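Local coordinates for sialidase domain-containing protein (Dyadobacter fermentans, PDB 5HX0) that is of unknown function but has a sialidase-like beta-propeller architecture, and so may recognise or cleave carbohydrates, at residues A278-A283 / C290-V295; M307-H312 / V324-G329; G311-A316 / L366-A371. All coordinates share one frame; numbering follows the deposited sequence. Where two conformers were deposited one is given.

The three contacts follow the chain of a beta-propeller through one blade, into the next and on to the blade after that. Interaction 1 lies within one blade, where strands 276-283 and 288-294 are joined by regular backbone hydrogen bonds. Interaction 2 spans the step to the following blade: the connection 307-312 packs aromatic and apolar groups on strand 324-330. Interaction 3 lies nearest the centre of the chain, about 7 Å away centre to centre, and joins the inner strands of two successive blades through waters and ring contacts. All three are buried. Interactions 2 and 3 share Gly311 and His312, while Phe279 of interaction 1 packs on Leu326 of interaction 2.

Interaction 1: A278-A283 / C290-V295; sequences AFLRTA and CIARSV
Ala278 pairs with Ala292 and Leu280 with Cys290 by reciprocal backbone hydrogen bonds, while Phe279 faces Ile291 at the non-hydrogen-bonded position between them. The result is an antiparallel beta hairpin, formed by the two middle strands of a four-stranded propeller blade. Its tight part is the backbone. Ala278 N donates to Ala292 O over 2.8 Å, almost straight at 169° and nearly along the C=O axis. Leu280 N reaches Cys290 O at the same 2.8 Å, but from 33° out of the carbonyl plane. Between these bonds Ile291 CA comes within 3.2 Å of Ala278 O in a CA-H...O contact.

The side chains pack in two layers. On one face Leu280 sends CD1 diagonally to Ala292 CB, 4.1 Å away, and this layer is covered by Val255 and Ala256 of strand 250-256 in the preceding blade. On the other, Phe279 and Ile291 run side by side. Ile291 holds CG1 opposite its own backbone N (chi1 -172°), which brings CD1 to 3.7 Å from Phe279 CE1. Near the turn, Thr282 CG2 meets Cys290 SG at 3.7 Å, and Thr282 OG1 bonds to Gln288 O.

Toward its ends, and where the arginines turn out, the contact is looser. Ala283 and Val295, at the far ends, are exposed and do not meet across it. Arg281 and Arg293 turn away, forming salt bridges with Glu265 and Asp275 respectively. The hairpin is therefore joined by uncharged chemistry, backbone polar groups satisfying one another between two layers of apolar side chains, while its arginine charges are probably balanced by these outside carboxylates.

Interaction 2: M307-H312 / V324-G329; sequences MGFQGH and VLLSYG
Phe309 brings CE2 over the ring face of Tyr328 where the beta-propeller chain passes from the outer strand of one blade to the inner strand of the next. The connection 307-312 turns a corner here and rests on strand 324-330 of the blade it is about to enter.

Tyr328 can be followed outward. Its CB lies 4.0 Å from His312 N. CG sits between the backbone N and carbonyl carbon (chi1 42°), raising the ring towards the connection. CD2 passes 3.9 Å from Gly311 CA. CD1 and CE2 border Phe309 CE2, which stands towards the rim, 3.5 Å from CE1 and 3.4 Å from CZ. The two planes are inclined by 31°. At the tip, OH reaches over a face of Phe309 and is gripped by hydrogen bonds with Glu354 and Arg340, which fix its position; Arg340 also makes a cation-pi contact with Phe309.

Beside this pair, Leu326 CD2 approaches the edge of the Phe309 ring at CZ, and it also meets the selenium of Met307, a selenomethionine, tip to tip at 4.1 Å. Where the chain enters the blade, His312 N donates to Gly329 O over 3.0 Å at 160°, and Gly311 CA lies 3.2 Å from that same oxygen.

Interaction 3: G311-A316 / L366-A371; sequences GHPMHA and LGYPWA
Pro313 faces Tyr368 and His315 faces Trp370, with CA atoms 5.8 Å apart in both pairs. The short strand segments 314-316 and 367-371 run parallel, their directions differing by 2°, but their axes approach no closer than 6.5 Å. That is wider than the spacing of paired strands, and two waters bridge the backbones. One donates to His312 O at 2.7 Å and accepts from Tyr368 N at 2.9 Å. The other donates to Pro369 O over 2.8 Å and, weakly, to Pro313 O. A cis peptide precedes Pro313, at the corner into its new sheet.

The Pro313-Tyr368 contact lies between the two waters along the strand, and the His315-Trp370 contact beyond the second. Pro313 comes over the middle of the Tyr368 face in a CH-pi contact, its CG 3.8 Å from the ring centroid. His315 extends with CG anti to its backbone N (chi1 178°), which carries the imidazole across the gap to Trp370. There His315 CD2 lies over the centre of the indole face, and the imidazole and the five-membered ring of Trp370 have centroids 3.8 Å apart and planes inclined by 32°. Trp370 CA makes a further CH-pi contact over the imidazole face.

The arrangement is that of innermost strands of successive propeller blades lining the central axis. Arg209 reaches in to bond Pro369 O, and Tyr368 OH bonds Glu265 of strand 262-270, near a bound acetate, probably from the crystallisation liquor, which may mark a pocket. Outward, strand 314-318 continues its sheet with strand 324-330, and strand 367-375 with strand 378-385.

Interaction 1: A278-A283 / C290-V295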
ATOM      1  N   ALA A 278      27.138   4.417  19.926  1.00 17.70           N
ATOM      2  CA  ALA A 278      25.840   4.894  19.446  1.00 19.25           C
ATOM      3  C   ALA A 278      25.876   6.407  19.264  1.00 14.52           C
ATOM      4  O   ALA A 278      26.296   7.132  20.170  1.00 16.03           O
ATOM      5  CB  ALA A 278      24.715   4.507  20.419  1.00 13.77           C
ATOM      6  N   PHE A 279      25.410   6.883  18.103  1.00 15.94           N
ATOM      7  CA  PHE A 279      25.387   8.305  17.771  1.00 15.62           C
ATOM      8  C   PHE A 279      23.944   8.801  17.844  1.00 14.61           C
ATOM      9  O   PHE A 279      23.086   8.324  17.092  1.00 14.68           O
ATOM     10  CB  PHE A 279      25.970   8.555  16.376  1.00 11.62           C
ATOM     11  CG  PHE A 279      27.386   8.054  16.196  1.00 14.83           C
ATOM     12  CD1 PHE A 279      28.472   8.789  16.699  1.00 15.64           C
ATOM     13  CD2 PHE A 279      27.635   6.868  15.519  1.00 12.47           C
ATOM     14  CE1 PHE A 279      29.792   8.349  16.523  1.00 17.89           C
ATOM     15  CE2 PHE A 279      28.962   6.408  15.347  1.00 17.49           C
ATOM     16  CZ  PHE A 279      30.037   7.159  15.850  1.00 19.60           C
ATOM     17  N   LEU A 280      23.687   9.783  18.710  1.00 16.49           N
ATOM     18  CA  LEU A 280      22.349  10.018  19.252  1.00 19.99           C
ATOM     19  C   LEU A 280      21.811  11.410  18.930  1.00 16.68           C
ATOM     20  O   LEU A 280      22.481  12.419  19.176  1.00 18.17           O
ATOM     21  CB  LEU A 280      22.361   9.822  20.764  1.00 17.31           C
ATOM     22  CG  LEU A 280      23.122   8.598  21.274  1.00 18.24           C
ATOM     23  CD1 LEU A 280      23.261   8.669  22.775  1.00 20.43           C
ATOM     24  CD2 LEU A 280      22.399   7.313  20.863  1.00 13.98           C
ATOM     25  N   ARG A 281      20.595  11.454  18.389  1.00 10.48           N
ATOM     26  CA  ARG A 281      19.816  12.686  18.299  1.00 14.26           C
ATOM     27  C   ARG A 281      19.145  12.984  19.642  1.00 14.33           C
ATOM     28  O   ARG A 281      18.642  12.081  20.310  1.00 17.87           O
ATOM     29  CB  ARG A 281      18.751  12.555  17.210  1.00 17.46           C
ATOM     30  CG  ARG A 281      17.719  13.695  17.187  1.00 16.62           C
ATOM     31  CD  ARG A 281      16.677  13.471  16.081  1.00 15.40           C
ATOM     32  NE  ARG A 281      15.667  14.528  16.100  1.00 17.03           N
ATOM     33  CZ  ARG A 281      14.755  14.724  15.147  1.00 19.78           C
ATOM     34  NH1 ARG A 281      14.706  13.928  14.092  1.00 15.95           N
ATOM     35  NH2 ARG A 281      13.896  15.732  15.240  1.00 16.16           N
ATOM     36  N   THR A 282      19.124  14.253  20.036  1.00 18.53           N
ATOM     37  CA  THR A 282      18.557  14.631  21.324  1.00 16.75           C
ATOM     38  C   THR A 282      17.359  15.559  21.142  1.00 16.56           C
ATOM     39  O   THR A 282      17.174  16.180  20.094  1.00 16.76           O
ATOM     40  CB  THR A 282      19.584  15.344  22.228  1.00 19.48           C
ATOM     41  OG1 THR A 282      20.128  16.473  21.536  1.00 18.10           O
ATOM     42  CG2 THR A 282      20.714  14.398  22.662  1.00 19.41           C
ATOM     43  N   ALA A 283      16.556  15.658  22.197  1.00 17.31           N
ATOM     44  CA  ALA A 283      15.583  16.731  22.370  1.00 18.24           C
ATOM     45  C   ALA A 283      15.822  17.343  23.742  1.00 24.14           C
ATOM     46  O   ALA A 283      16.121  16.626  24.702  1.00 22.03           O
ATOM     47  CB  ALA A 283      14.128  16.223  22.244  1.00 18.34           C
ATOM     48  N   CYS A 290      24.960  13.613  20.371  1.00 14.94           N
ATOM     49  CA  CYS A 290      25.631  12.955  21.487  1.00 18.84           C
ATOM     50  C   CYS A 290      26.128  11.565  21.104  1.00 19.90           C
ATOM     51  O   CYS A 290      25.784  11.011  20.055  1.00 18.22           O
ATOM     52  CB  CYS A 290      24.704  12.865  22.708  1.00 22.21           C
ATOM     53  SG  CYS A 290      24.375  14.504  23.425  1.00 21.54           S
ATOM     54  N   ILE A 291      26.946  10.996  21.987  1.00 12.76           N
ATOM     55  CA  ILE A 291      27.533   9.680  21.753  1.00 17.36           C
ATOM     56  C   ILE A 291      27.509   8.909  23.065  1.00 18.40           C
ATOM     57  O   ILE A 291      27.649   9.494  24.146  1.00 21.26           O
ATOM     58  CB  ILE A 291      28.970   9.807  21.187  1.00 17.80           C
ATOM     59  CG1 ILE A 291      29.525   8.454  20.748  1.00 21.06           C
ATOM     60  CG2 ILE A 291      29.902  10.499  22.214  1.00 22.51           C
ATOM     61  CD1 ILE A 291      30.873   8.533  20.011  1.00 17.05           C
ATOM     62  N   ALA A 292      27.284   7.604  22.978  1.00 16.85           N
ATOM     63  CA  ALA A 292      27.433   6.719  24.122  1.00 25.74           C
ATOM     64  C   ALA A 292      28.218   5.494  23.676  1.00 22.48           C
ATOM     65  O   ALA A 292      28.080   5.037  22.535  1.00 18.39           O
ATOM     66  CB  ALA A 292      26.066   6.319  24.712  1.00 18.33           C
ATOM     67  N   ARG A 293      29.044   4.961  24.581  1.00 21.68           N
ATOM     68  CA  ARG A 293      29.983   3.900  24.245  1.00 20.29           C
ATOM     69  C   ARG A 293      29.881   2.728  25.224  1.00 24.80           C
ATOM     70  O   ARG A 293      29.643   2.918  26.423  1.00 20.81           O
ATOM     71  CB  ARG A 293      31.434   4.451  24.223  1.00 22.39           C
ATOM     72  CG  ARG A 293      32.490   3.409  23.870  1.00 18.69           C
ATOM     73  CD  ARG A 293      33.894   4.053  23.836  1.00 20.59           C
ATOM     74  NE  ARG A 293      33.960   5.142  22.859  1.00 19.70           N
ATOM     75  CZ  ARG A 293      34.507   5.041  21.650  1.00 24.00           C
ATOM     76  NH1 ARG A 293      35.055   3.898  21.258  1.00 21.89           N
ATOM     77  NH2 ARG A 293      34.521   6.092  20.834  1.00 18.39           N
ATOM     78  N   SER A 294      30.055   1.512  24.699  1.00 21.35           N
ATOM     79  CA  SER A 294      30.183   0.297  25.502  1.00 28.64           C
ATOM     80  C   SER A 294      31.514  -0.370  25.189  1.00 32.19           C
ATOM     81  O   SER A 294      31.847  -0.585  24.015  1.00 26.16           O
ATOM     82  CB  SER A 294      29.044  -0.687  25.227  1.00 22.25           C
ATOM     83  OG  SER A 294      29.301  -1.941  25.850  1.00 23.03           O
ATOM     84  N   VAL A 295      32.260  -0.726  26.234  1.00 26.24           N
ATOM     85  CA  VAL A 295      33.509  -1.454  26.056  1.00 27.31           C
ATOM     86  C   VAL A 295      33.393  -2.921  26.435  1.00 31.31           C
ATOM     87  O   VAL A 295      34.405  -3.633  26.403  1.00 42.57           O
ATOM     88  CB  VAL A 295      34.663  -0.796  26.836  1.00 24.80           C
ATOM     89  CG1 VAL A 295      34.880   0.648  26.378  1.00 21.93           C
ATOM     90  CG2 VAL A 295      34.397  -0.874  28.335  1.00 31.86           C
TER

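Interaction 2: M307-H312 / V324-G329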
HETATM    1  N   MSE A 307      29.025  15.478  21.720  1.00 13.96           N
HETATM    2  CA  MSE A 307      30.132  15.424  20.767  1.00 18.68           C
HETATM    3  C   MSE A 307      30.714  16.798  20.462  1.00 22.63           C
HETATM    4  O   MSE A 307      31.843  16.900  19.971  1.00 23.12           O
HETATM    5  CB  MSE A 307      29.692  14.727  19.480  1.00 15.53           C
HETATM    6  CG  MSE A 307      29.618  13.231  19.697  1.00 19.28           C
HETATM    7 SE   MSE A 307      29.600  12.237  18.021  0.69 19.67          SE
HETATM    8  CE  MSE A 307      27.767  12.661  17.601  1.00 15.95           C
ATOM      9  N   GLY A 308      29.963  17.850  20.773  1.00 22.72           N
ATOM     10  CA  GLY A 308      30.427  19.212  20.581  1.00 20.21           C
ATOM     11  C   GLY A 308      29.910  19.914  19.346  1.00 23.51           C
ATOM     12  O   GLY A 308      30.480  20.936  18.959  1.00 21.69           O
ATOM     13  N   PHE A 309      28.856  19.406  18.711  1.00 19.12           N
ATOM     14  CA  PHE A 309      28.291  20.077  17.545  1.00 15.57           C
ATOM     15  C   PHE A 309      26.795  19.795  17.471  1.00 21.09           C
ATOM     16  O   PHE A 309      26.286  18.886  18.134  1.00 22.06           O
ATOM     17  CB  PHE A 309      28.985  19.643  16.251  1.00 17.08           C
ATOM     18  CG  PHE A 309      28.826  18.165  15.918  1.00 18.96           C
ATOM     19  CD1 PHE A 309      29.753  17.230  16.367  1.00 18.38           C
ATOM     20  CD2 PHE A 309      27.776  17.728  15.118  1.00 17.35           C
ATOM     21  CE1 PHE A 309      29.614  15.877  16.042  1.00 20.35           C
ATOM     22  CE2 PHE A 309      27.629  16.374  14.775  1.00 20.17           C
ATOM     23  CZ  PHE A 309      28.541  15.448  15.242  1.00 15.63           C
ATOM     24  N   GLN A 310      26.100  20.598  16.661  1.00 16.94           N
ATOM     25  CA  GLN A 310      24.679  20.420  16.377  1.00 19.62           C
ATOM     26  C   GLN A 310      24.486  19.621  15.094  1.00 15.30           C
ATOM     27  O   GLN A 310      25.185  19.836  14.096  1.00 16.48           O
ATOM     28  CB  GLN A 310      23.964  21.764  16.211  1.00 22.31           C
ATOM     29  CG  GLN A 310      23.925  22.662  17.420  1.00 22.24           C
ATOM     30  CD  GLN A 310      23.184  23.965  17.127  1.00 28.07           C
ATOM     31  OE1 GLN A 310      23.587  24.736  16.258  1.00 25.19           O
ATOM     32  NE2 GLN A 310      22.081  24.198  17.835  1.00 23.52           N
ATOM     33  N   GLY A 311      23.519  18.724  15.123  1.00 15.76           N
ATOM     34  CA  GLY A 311      23.108  17.976  13.949  1.00 15.35           C
ATOM     35  C   GLY A 311      22.323  16.749  14.351  1.00 16.96           C
ATOM     36  O   GLY A 311      22.435  16.242  15.473  1.00 14.15           O
ATOM     37  N   HIS A 312      21.521  16.262  13.407  1.00 12.24           N
ATOM     38  CA  HIS A 312      20.710  15.070  13.600  1.00 12.89           C
ATOM     39  C   HIS A 312      20.002  14.697  12.294  1.00 19.55           C
ATOM     40  O   HIS A 312      19.854  15.516  11.406  1.00 14.95           O
ATOM     41  CB  HIS A 312      19.648  15.283  14.693  1.00 11.23           C
ATOM     42  CG  HIS A 312      18.500  16.139  14.257  1.00 15.60           C
ATOM     43  ND1 HIS A 312      18.347  17.442  14.680  1.00 17.46           N
ATOM     44  CD2 HIS A 312      17.441  15.877  13.451  1.00 15.47           C
ATOM     45  CE1 HIS A 312      17.244  17.948  14.154  1.00 18.07           C
ATOM     46  NE2 HIS A 312      16.675  17.021  13.402  1.00 16.81           N
ATOM     47  N   VAL A 324      35.796   6.456   9.886  1.00 17.02           N
ATOM     48  CA  VAL A 324      34.341   6.372   9.977  1.00 14.41           C
ATOM     49  C   VAL A 324      33.736   7.680   9.482  1.00 15.50           C
ATOM     50  O   VAL A 324      34.010   8.747  10.048  1.00 15.44           O
ATOM     51  CB  VAL A 324      33.876   6.080  11.416  1.00 16.96           C
ATOM     52  CG1 VAL A 324      32.344   6.015  11.484  1.00 13.17           C
ATOM     53  CG2 VAL A 324      34.507   4.780  11.922  1.00 18.52           C
ATOM     54  N   LEU A 325      32.922   7.597   8.423  1.00 12.10           N
ATOM     55  CA  LEU A 325      32.181   8.753   7.935  1.00 14.49           C
ATOM     56  C   LEU A 325      30.901   8.901   8.750  1.00 12.49           C
ATOM     57  O   LEU A 325      30.035   8.022   8.711  1.00 15.26           O
ATOM     58  CB  LEU A 325      31.848   8.615   6.450  1.00 12.68           C
ATOM     59  CG  LEU A 325      31.031   9.790   5.879  1.00 13.55           C
ATOM     60  CD1 LEU A 325      31.858  11.071   5.887  1.00 13.25           C
ATOM     61  CD2 LEU A 325      30.563   9.441   4.464  1.00 17.18           C
ATOM     62  N   LEU A 326      30.790   9.999   9.500  1.00 14.10           N
ATOM     63  CA  LEU A 326      29.604  10.314  10.297  1.00 11.90           C
ATOM     64  C   LEU A 326      28.855  11.422   9.578  1.00 17.31           C
ATOM     65  O   LEU A 326      29.349  12.544   9.509  1.00 10.91           O
ATOM     66  CB  LEU A 326      30.009  10.759  11.706  1.00 14.44           C
ATOM     67  CG  LEU A 326      28.888  10.982  12.724  1.00 15.30           C
ATOM     68  CD1 LEU A 326      28.242   9.661  13.117  1.00 12.58           C
ATOM     69  CD2 LEU A 326      29.450  11.694  13.952  1.00 19.24           C
ATOM     70  N   SER A 327      27.679  11.123   9.029  0.65  9.93           N
ATOM     71  CA  SER A 327      26.916  12.157   8.342  0.65 13.90           C
ATOM     72  C   SER A 327      25.664  12.502   9.141  0.65 14.72           C
ATOM     73  O   SER A 327      25.125  11.665   9.875  0.65 14.04           O
ATOM     74  CB  SER A 327      26.540  11.719   6.923  0.65 11.78           C
ATOM     75  OG  SER A 327      25.823  10.510   6.946  0.65 12.51           O
ATOM     76  N   TYR A 328      25.204  13.742   8.989  1.00 12.36           N
ATOM     77  CA  TYR A 328      24.052  14.223   9.746  1.00 14.25           C
ATOM     78  C   TYR A 328      23.376  15.384   9.036  1.00 13.30           C
ATOM     79  O   TYR A 328      23.991  16.101   8.246  1.00 12.57           O
ATOM     80  CB  TYR A 328      24.441  14.667  11.160  1.00 12.16           C
ATOM     81  CG  TYR A 328      25.736  15.447  11.231  1.00 11.53           C
ATOM     82  CD1 TYR A 328      26.954  14.784  11.308  1.00 17.40           C
ATOM     83  CD2 TYR A 328      25.735  16.832  11.271  1.00 10.49           C
ATOM     84  CE1 TYR A 328      28.149  15.476  11.388  1.00 14.04           C
ATOM     85  CE2 TYR A 328      26.950  17.550  11.353  1.00 14.78           C
ATOM     86  CZ  TYR A 328      28.141  16.854  11.415  1.00 14.79           C
ATOM     87  OH  TYR A 328      29.358  17.509  11.500  1.00 19.82           O
ATOM     88  N   GLY A 329      22.091  15.568   9.349  1.00 12.54           N
ATOM     89  CA  GLY A 329      21.381  16.735   8.878  1.00 11.79           C
ATOM     90  C   GLY A 329      21.730  17.960   9.702  1.00 14.40           C
ATOM     91  O   GLY A 329      22.064  17.876  10.889  1.00 15.67           O
TER

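Interaction 3: G311-A316 / L366-A371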
ATOM      1  N   GLY A 311      23.519  18.724  15.123  1.00 15.76           N
ATOM      2  CA  GLY A 311      23.108  17.976  13.949  1.00 15.35           C
ATOM      3  C   GLY A 311      22.323  16.749  14.351  1.00 16.96           C
ATOM      4  O   GLY A 311      22.435  16.242  15.473  1.00 14.15           O
ATOM      5  N   HIS A 312      21.521  16.262  13.407  1.00 12.24           N
ATOM      6  CA  HIS A 312      20.710  15.070  13.600  1.00 12.89           C
ATOM      7  C   HIS A 312      20.002  14.697  12.294  1.00 19.55           C
ATOM      8  O   HIS A 312      19.854  15.516  11.406  1.00 14.95           O
ATOM      9  CB  HIS A 312      19.648  15.283  14.693  1.00 11.23           C
ATOM     10  CG  HIS A 312      18.500  16.139  14.257  1.00 15.60           C
ATOM     11  ND1 HIS A 312      18.347  17.442  14.680  1.00 17.46           N
ATOM     12  CD2 HIS A 312      17.441  15.877  13.451  1.00 15.47           C
ATOM     13  CE1 HIS A 312      17.244  17.948  14.154  1.00 18.07           C
ATOM     14  NE2 HIS A 312      16.675  17.021  13.402  1.00 16.81           N
ATOM     15  N   PRO A 313      19.574  13.435  12.171  1.00 16.80           N
ATOM     16  CA  PRO A 313      20.081  12.334  12.975  1.00 10.93           C
ATOM     17  C   PRO A 313      21.449  11.951  12.400  1.00 12.95           C
ATOM     18  O   PRO A 313      21.857  12.538  11.395  1.00 11.96           O
ATOM     19  CB  PRO A 313      19.039  11.232  12.759  1.00 11.09           C
ATOM     20  CG  PRO A 313      18.589  11.460  11.323  1.00 11.19           C
ATOM     21  CD  PRO A 313      18.666  12.983  11.104  1.00 10.12           C
HETATM   22  N   MSE A 314      22.122  10.983  13.001  1.00 11.97           N
HETATM   23  CA  MSE A 314      23.471  10.604  12.598  1.00 16.47           C
HETATM   24  C   MSE A 314      23.477   9.236  11.916  1.00 14.65           C
HETATM   25  O   MSE A 314      22.642   8.386  12.238  1.00 12.41           O
HETATM   26  CB  MSE A 314      24.419  10.582  13.818  1.00 13.95           C
HETATM   27  CG  MSE A 314      25.230  11.893  14.036  1.00 12.93           C
HETATM   28 SE   MSE A 314      24.097  13.391  14.484  0.61 16.44          SE
HETATM   29  CE  MSE A 314      23.187  12.756  16.092  1.00 13.75           C
ATOM     30  N   HIS A 315      24.413   9.047  10.979  1.00  9.92           N
ATOM     31  CA  HIS A 315      24.666   7.765  10.331  1.00 11.75           C
ATOM     32  C   HIS A 315      26.173   7.550  10.255  1.00 14.01           C
ATOM     33  O   HIS A 315      26.906   8.483   9.925  1.00 15.24           O
ATOM     34  CB  HIS A 315      24.079   7.704   8.888  1.00  8.61           C
ATOM     35  CG  HIS A 315      24.373   6.411   8.196  1.00 13.02           C
ATOM     36  ND1 HIS A 315      25.439   6.250   7.334  1.00 14.40           N
ATOM     37  CD2 HIS A 315      23.796   5.190   8.309  1.00 11.72           C
ATOM     38  CE1 HIS A 315      25.483   4.994   6.921  1.00 11.71           C
ATOM     39  NE2 HIS A 315      24.513   4.324   7.517  1.00 10.72           N
ATOM     40  N   ALA A 316      26.640   6.336  10.545  1.00 13.98           N
ATOM     41  CA  ALA A 316      28.072   6.038  10.515  1.00 17.30           C
ATOM     42  C   ALA A 316      28.361   4.947   9.497  1.00 15.61           C
ATOM     43  O   ALA A 316      27.682   3.915   9.480  1.00 14.74           O
ATOM     44  CB  ALA A 316      28.592   5.602  11.887  1.00 15.78           C
ATOM     45  N   LEU A 366      14.118  18.324   5.750  1.00 12.45           N
ATOM     46  CA  LEU A 366      15.182  17.746   4.931  1.00 10.05           C
ATOM     47  C   LEU A 366      16.103  16.988   5.875  1.00 13.18           C
ATOM     48  O   LEU A 366      15.912  17.014   7.092  1.00 16.02           O
ATOM     49  CB  LEU A 366      15.951  18.827   4.140  1.00  8.90           C
ATOM     50  CG  LEU A 366      16.428  20.077   4.901  1.00 14.53           C
ATOM     51  CD1 LEU A 366      17.616  19.792   5.845  1.00 19.88           C
ATOM     52  CD2 LEU A 366      16.821  21.227   3.934  1.00 14.03           C
ATOM     53  N   GLY A 367      17.134  16.348   5.312  1.00 11.10           N
ATOM     54  CA  GLY A 367      18.164  15.716   6.115  1.00 15.56           C
ATOM     55  C   GLY A 367      18.132  14.202   6.123  1.00 14.22           C
ATOM     56  O   GLY A 367      17.949  13.564   5.077  1.00 10.83           O
ATOM     57  N   TYR A 368      18.304  13.609   7.302  1.00 13.40           N
ATOM     58  CA  TYR A 368      18.365  12.158   7.460  1.00  7.42           C
ATOM     59  C   TYR A 368      19.342  11.500   6.473  1.00  9.96           C
ATOM     60  O   TYR A 368      18.950  10.587   5.739  1.00 11.20           O
ATOM     61  CB  TYR A 368      16.974  11.553   7.312  1.00 10.49           C
ATOM     62  CG  TYR A 368      16.058  11.761   8.508  1.00 12.10           C
ATOM     63  CD1 TYR A 368      15.731  13.038   8.960  1.00 11.08           C
ATOM     64  CD2 TYR A 368      15.546  10.668   9.203  1.00  8.60           C
ATOM     65  CE1 TYR A 368      14.895  13.235  10.066  1.00  9.67           C
ATOM     66  CE2 TYR A 368      14.716  10.844  10.301  1.00 11.68           C
ATOM     67  CZ  TYR A 368      14.397  12.127  10.728  1.00 14.98           C
ATOM     68  OH  TYR A 368      13.567  12.278  11.817  1.00 15.35           O
ATOM     69  N   PRO A 369      20.600  11.925   6.451  1.00  8.90           N
ATOM     70  CA  PRO A 369      21.533  11.320   5.492  1.00 10.60           C
ATOM     71  C   PRO A 369      21.876   9.874   5.835  1.00  7.99           C
ATOM     72  O   PRO A 369      21.817   9.430   6.983  1.00 13.22           O
ATOM     73  CB  PRO A 369      22.773  12.227   5.558  1.00  8.03           C
ATOM     74  CG  PRO A 369      22.733  12.771   6.969  1.00 11.59           C
ATOM     75  CD  PRO A 369      21.257  12.959   7.270  1.00 11.08           C
ATOM     76  N   TRP A 370      22.280   9.152   4.796  1.00  8.84           N
ATOM     77  CA  TRP A 370      22.651   7.746   4.894  1.00  8.20           C
ATOM     78  C   TRP A 370      23.659   7.472   3.788  1.00 10.04           C
ATOM     79  O   TRP A 370      23.356   7.701   2.612  1.00 11.67           O
ATOM     80  CB  TRP A 370      21.402   6.851   4.748  1.00  8.29           C
ATOM     81  CG  TRP A 370      21.575   5.439   5.242  1.00  9.19           C
ATOM     82  CD1 TRP A 370      22.393   4.474   4.724  1.00  8.77           C
ATOM     83  CD2 TRP A 370      20.897   4.843   6.352  1.00  7.71           C
ATOM     84  NE1 TRP A 370      22.256   3.291   5.453  1.00 10.91           N
ATOM     85  CE2 TRP A 370      21.340   3.504   6.455  1.00  9.15           C
ATOM     86  CE3 TRP A 370      19.933   5.306   7.257  1.00 12.13           C
ATOM     87  CZ2 TRP A 370      20.844   2.625   7.431  1.00 11.67           C
ATOM     88  CZ3 TRP A 370      19.456   4.441   8.217  1.00 10.77           C
ATOM     89  CH2 TRP A 370      19.907   3.116   8.299  1.00 11.67           C
ATOM     90  N   ALA A 371      24.853   7.007   4.151  1.00 10.01           N
ATOM     91  CA  ALA A 371      25.937   6.871   3.185  1.00 14.09           C
ATOM     92  C   ALA A 371      26.155   5.414   2.800  1.00  7.56           C
ATOM     93  O   ALA A 371      25.879   4.494   3.578  1.00 15.09           O
ATOM     94  CB  ALA A 371      27.241   7.457   3.729  1.00 13.56           C
TER
HETATM   95  O   HOH W   1      18.065  15.679   9.383  1.00 11.45           O
HETATM   96  O   HOH W   2      21.743  10.415   9.632  1.00 12.38           O